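Local coordinates for protein membrane-anchored mycosin mycp1 (Mycobacterium thermoresistibile, PDB 4HVL) that is a subtilisin-like serine protease of the mycosin type, anchored in the membrane and an essential component of the ESX-1 type VII secretion system, at residues A[337-349]-A[357-369]. Numbering follows the deposited sequence.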
loop_
_atom_site.group_PDB
_atom_site.type_symbol
_atom_site.label_atom_id
_atom_site.label_comp_id
_atom_site.label_asym_id
_atom_site.label_seq_id
_atom_site.Cartn_x
_atom_site.Cartn_y
_atom_site.Cartn_z
ATOM N N VAL A 337 1.385 -16.303 -6.413
ATOM C CA VAL A 337 2.333 -15.468 -5.672
ATOM C C VAL A 337 1.773 -15.147 -4.294
ATOM O O VAL A 337 2.401 -15.400 -3.272
ATOM C CB VAL A 337 2.682 -14.161 -6.419
ATOM C CG1 VAL A 337 3.567 -13.262 -5.554
ATOM C CG2 VAL A 337 3.404 -14.466 -7.732
ATOM N N ILE A 338 0.573 -14.610 -4.292
ATOM C CA ILE A 338 -0.139 -14.242 -3.085
ATOM C C ILE A 338 -0.311 -15.422 -2.162
ATOM O O ILE A 338 -0.133 -15.285 -0.957
ATOM C CB ILE A 338 -1.545 -13.686 -3.446
ATOM C CG1 ILE A 338 -1.494 -12.184 -3.595
ATOM C CG2 ILE A 338 -2.587 -13.960 -2.365
ATOM C CD1 ILE A 338 -0.380 -11.673 -4.434
ATOM N N ASN A 339 -0.715 -16.561 -2.715
ATOM C CA ASN A 339 -0.991 -17.734 -1.886
ATOM C C ASN A 339 0.291 -18.235 -1.221
ATOM O O ASN A 339 0.265 -18.704 -0.084
ATOM C CB ASN A 339 -1.674 -18.846 -2.695
ATOM C CG ASN A 339 -3.144 -18.554 -2.992
ATOM O OD1 ASN A 339 -3.801 -17.746 -2.326
ATOM N ND2 ASN A 339 -3.660 -19.211 -3.998
ATOM N N ARG A 340 1.412 -18.071 -1.921
ATOM C CA ARG A 340 2.709 -18.425 -1.392
ATOM C C ARG A 340 3.077 -17.506 -0.216
ATOM O O ARG A 340 3.592 -17.971 0.813
ATOM C CB ARG A 340 3.757 -18.336 -2.498
ATOM C CG ARG A 340 5.162 -18.741 -2.082
ATOM C CD ARG A 340 5.159 -20.185 -1.574
ATOM N NE ARG A 340 6.486 -20.607 -1.168
ATOM C CZ ARG A 340 6.782 -21.804 -0.667
ATOM N NH1 ARG A 340 5.831 -22.719 -0.513
ATOM N NH2 ARG A 340 8.037 -22.087 -0.317
ATOM N N ILE A 341 2.817 -16.204 -0.380
ATOM C CA ILE A 341 3.077 -15.244 0.685
ATOM C C ILE A 341 2.271 -15.603 1.932
ATOM O O ILE A 341 2.844 -15.657 3.026
ATOM C CB ILE A 341 2.807 -13.798 0.249
ATOM C CG1 ILE A 341 3.822 -13.374 -0.821
ATOM C CG2 ILE A 341 2.851 -12.845 1.443
ATOM C CD1 ILE A 341 3.444 -12.120 -1.577
ATOM N N THR A 342 0.967 -15.879 1.772
ATOM C CA THR A 342 0.094 -16.163 2.923
ATOM C C THR A 342 0.361 -17.529 3.547
ATOM O O THR A 342 0.379 -17.660 4.771
ATOM C CB THR A 342 -1.403 -16.036 2.587
ATOM O OG1 THR A 342 -1.762 -16.955 1.548
ATOM C CG2 THR A 342 -1.722 -14.611 2.141
ATOM N N ALA A 343 0.603 -18.539 2.716
ATOM C CA ALA A 343 0.810 -19.885 3.193
ATOM C C ALA A 343 2.096 -20.028 4.007
ATOM O O ALA A 343 2.192 -20.911 4.821
ATOM C CB ALA A 343 0.817 -20.864 2.024
ATOM N N THR A 344 3.081 -19.165 3.791
ATOM C CA THR A 344 4.323 -19.227 4.563
ATOM C C THR A 344 4.431 -18.160 5.647
ATOM O O THR A 344 5.501 -17.987 6.228
ATOM C CB THR A 344 5.543 -19.062 3.643
ATOM O OG1 THR A 344 5.433 -17.810 2.962
ATOM C CG2 THR A 344 5.626 -20.209 2.635
ATOM N N ALA A 345 3.358 -17.416 5.891
ATOM C CA ALA A 345 3.399 -16.380 6.927
ATOM C C ALA A 345 3.325 -17.028 8.298
ATOM O O ALA A 345 2.924 -18.179 8.432
ATOM C CB ALA A 345 2.266 -15.391 6.761
ATOM N N ARG A 346 3.763 -16.295 9.312
ATOM C CA ARG A 346 3.727 -16.777 10.690
ATOM C C ARG A 346 2.324 -16.508 11.247
ATOM O O ARG A 346 1.977 -15.373 11.522
ATOM C CB ARG A 346 4.785 -16.045 11.501
ATOM C CG ARG A 346 5.112 -16.688 12.837
ATOM C CD ARG A 346 6.396 -17.517 12.751
ATOM N NE ARG A 346 6.852 -17.944 14.074
ATOM C CZ ARG A 346 7.508 -17.166 14.938
ATOM N NH1 ARG A 346 7.796 -15.898 14.629
ATOM N NH2 ARG A 346 7.891 -17.657 16.121
ATOM N N HIS A 347 1.526 -17.560 11.399
ATOM C CA HIS A 347 0.092 -17.427 11.736
ATOM C C HIS A 347 -0.169 -16.990 13.180
ATOM O O HIS A 347 0.508 -17.421 14.095
ATOM C CB HIS A 347 -0.657 -18.743 11.475
ATOM C CG HIS A 347 -0.303 -19.400 10.172
ATOM N ND1 HIS A 347 -0.322 -18.727 8.967
ATOM C CD2 HIS A 347 0.091 -20.665 9.890
ATOM C CE1 HIS A 347 0.036 -19.555 7.999
ATOM N NE2 HIS A 347 0.296 -20.736 8.534
ATOM N N PRO A 348 -1.175 -16.130 13.389
ATOM C CA PRO A 348 -1.455 -15.666 14.729
ATOM C C PRO A 348 -2.127 -16.761 15.557
ATOM O O PRO A 348 -2.348 -17.866 15.053
ATOM C CB PRO A 348 -2.427 -14.515 14.485
ATOM C CG PRO A 348 -3.170 -14.917 13.263
ATOM C CD PRO A 348 -2.138 -15.592 12.410
ATOM N N GLY A 349 -2.467 -16.422 16.800
ATOM C CA GLY A 349 -3.016 -17.366 17.777
ATOM C C GLY A 349 -4.317 -18.040 17.397
ATOM O O GLY A 349 -4.589 -19.156 17.830
ATOM N N GLY A 357 -4.583 -11.179 9.305
ATOM C CA GLY A 357 -4.939 -12.196 8.333
ATOM C C GLY A 357 -4.225 -13.491 8.654
ATOM O O GLY A 357 -4.319 -13.980 9.781
ATOM N N ALA A 358 -3.513 -14.038 7.670
ATOM C CA ALA A 358 -2.760 -15.283 7.855
ATOM C C ALA A 358 -1.455 -15.035 8.642
ATOM O O ALA A 358 -0.749 -15.987 9.000
ATOM C CB ALA A 358 -2.448 -15.932 6.514
ATOM N N GLY A 359 -1.129 -13.766 8.898
ATOM C CA GLY A 359 0.004 -13.433 9.764
ATOM C C GLY A 359 1.146 -12.685 9.108
ATOM O O GLY A 359 1.013 -12.122 7.998
ATOM N N VAL A 360 2.274 -12.651 9.819
ATOM C CA VAL A 360 3.389 -11.796 9.432
ATOM C C VAL A 360 4.174 -12.499 8.340
ATOM O O VAL A 360 4.521 -13.661 8.499
ATOM C CB VAL A 360 4.287 -11.455 10.642
ATOM C CG1 VAL A 360 5.395 -10.495 10.234
ATOM C CG2 VAL A 360 3.439 -10.849 11.761
ATOM N N ILE A 361 4.448 -11.798 7.238
ATOM C CA ILE A 361 5.185 -12.406 6.146
ATOM C C ILE A 361 6.575 -12.888 6.580
ATOM O O ILE A 361 7.189 -12.345 7.531
ATOM C CB ILE A 361 5.335 -11.473 4.905
ATOM C CG1 ILE A 361 6.004 -10.143 5.276
ATOM C CG2 ILE A 361 3.985 -11.233 4.272
ATOM C CD1 ILE A 361 6.677 -9.457 4.092
ATOM N N ASP A 362 7.046 -13.909 5.868
ATOM C CA ASP A 362 8.325 -14.539 6.141
ATOM C C ASP A 362 9.046 -14.721 4.799
ATOM O O ASP A 362 8.893 -15.733 4.116
ATOM C CB ASP A 362 8.078 -15.854 6.890
ATOM C CG ASP A 362 9.339 -16.545 7.303
ATOM O OD1 ASP A 362 10.443 -16.215 6.799
ATOM O OD2 ASP A 362 9.210 -17.469 8.138
ATOM N N PRO A 363 9.810 -13.699 4.390
ATOM C CA PRO A 363 10.459 -13.703 3.081
ATOM C C PRO A 363 11.305 -14.930 2.750
ATOM O O PRO A 363 11.249 -15.427 1.615
ATOM C CB PRO A 363 11.332 -12.450 3.144
ATOM C CG PRO A 363 10.525 -11.523 3.963
ATOM C CD PRO A 363 10.008 -12.412 5.077
ATOM N N VAL A 364 12.093 -15.417 3.719
ATOM C CA VAL A 364 12.978 -16.549 3.447
ATOM C C VAL A 364 12.149 -17.803 3.260
ATOM O O VAL A 364 12.404 -18.569 2.342
ATOM C CB VAL A 364 14.015 -16.764 4.552
ATOM C CG1 VAL A 364 14.749 -18.093 4.369
ATOM C CG2 VAL A 364 15.009 -15.614 4.566
ATOM N N ALA A 365 11.159 -18.012 4.133
ATOM C CA ALA A 365 10.248 -19.123 3.958
ATOM C C ALA A 365 9.529 -19.016 2.607
ATOM O O ALA A 365 9.414 -20.013 1.882
ATOM C CB ALA A 365 9.252 -19.198 5.112
ATOM N N ALA A 366 9.076 -17.817 2.242
ATOM C CA ALA A 366 8.348 -17.654 0.980
ATOM C C ALA A 366 9.230 -18.032 -0.206
ATOM O O ALA A 366 8.784 -18.700 -1.118
ATOM C CB ALA A 366 7.833 -16.235 0.827
ATOM N N LEU A 367 10.487 -17.599 -0.164
ATOM C CA LEU A 367 11.451 -17.879 -1.225
ATOM C C LEU A 367 12.008 -19.299 -1.232
ATOM O O LEU A 367 12.444 -19.764 -2.295
ATOM C CB LEU A 367 12.614 -16.879 -1.164
ATOM C CG LEU A 367 12.208 -15.447 -1.531
ATOM C CD1 LEU A 367 13.271 -14.453 -1.104
ATOM C CD2 LEU A 367 11.937 -15.325 -3.020
ATOM N N THR A 368 11.989 -19.991 -0.082
ATOM C CA THR A 368 12.692 -21.301 0.024
ATOM C C THR A 368 12.009 -22.466 0.757
ATOM O O THR A 368 12.530 -23.567 0.739
ATOM C CB THR A 368 14.046 -21.111 0.728
ATOM O OG1 THR A 368 13.828 -20.683 2.078
ATOM C CG2 THR A 368 14.917 -20.062 -0.023
ATOM N N TRP A 369 10.905 -22.253 1.450
ATOM C CA TRP A 369 10.417 -23.292 2.380
ATOM C C TRP A 369 10.053 -24.584 1.633
ATOM O O TRP A 369 9.509 -24.523 0.535
ATOM C CB TRP A 369 9.228 -22.794 3.225
ATOM C CG TRP A 369 8.538 -23.885 4.002
ATOM C CD1 TRP A 369 8.836 -24.311 5.272
ATOM C CD2 TRP A 369 7.453 -24.708 3.550
ATOM N NE1 TRP A 369 7.997 -25.347 5.638
ATOM C CE2 TRP A 369 7.140 -25.610 4.602
ATOM C CE3 TRP A 369 6.722 -24.780 2.359
ATOM C CZ2 TRP A 369 6.120 -26.566 4.494
ATOM C CZ3 TRP A 369 5.700 -25.732 2.252
ATOM C CH2 TRP A 369 5.413 -26.609 3.316
HETATM O O HOH W 1 5.408 -15.205 3.753
HETATM O O HOH W 2 6.857 -18.597 8.367
#
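In this subtilisin fold the loops after helix 334-343 and before helix 363-368 pair through one antiparallel beta bridge, and the two helices meet beside it, away from the active site. In this hydrogen-bonded pair Arg-346 N gives to Val-360 O at 2.9 Å and Val-360 N returns a bond to Arg-346 O. Gly-359 suits the neighbouring place: at its positive phi (117°) a beta carbon would jam against the preceding carbonyl and also Arg-346 O; its backbone bonds Ala-280 of strand 277-282. The ring of His-347 is held edge-on, ND1 donating to Ala-358 O at 2.8 Å in both the ring and the carbonyl plane. The CG2 methyls of Ile-341 and Ile-361 touch tightly at 3.4 Å, next to helix 311-328. Thr-344 OG1, between backbone N and carbonyl carbon (chi1 58°), donates back to Arg-340 O and accepts from a water that also donates to Ile-341 O and accepts from Asp-362 N. Asp-362 N-caps helix 363-368 through Ala-365 N and salt-bridges Arg-51. Long Arg-340 reaches across: NH2 meets Trp-369 O, and NE meets Ala-366 O at 3.0 Å, nearly straight (169°), while Thr-344 CG2 sits over the guanidinium face.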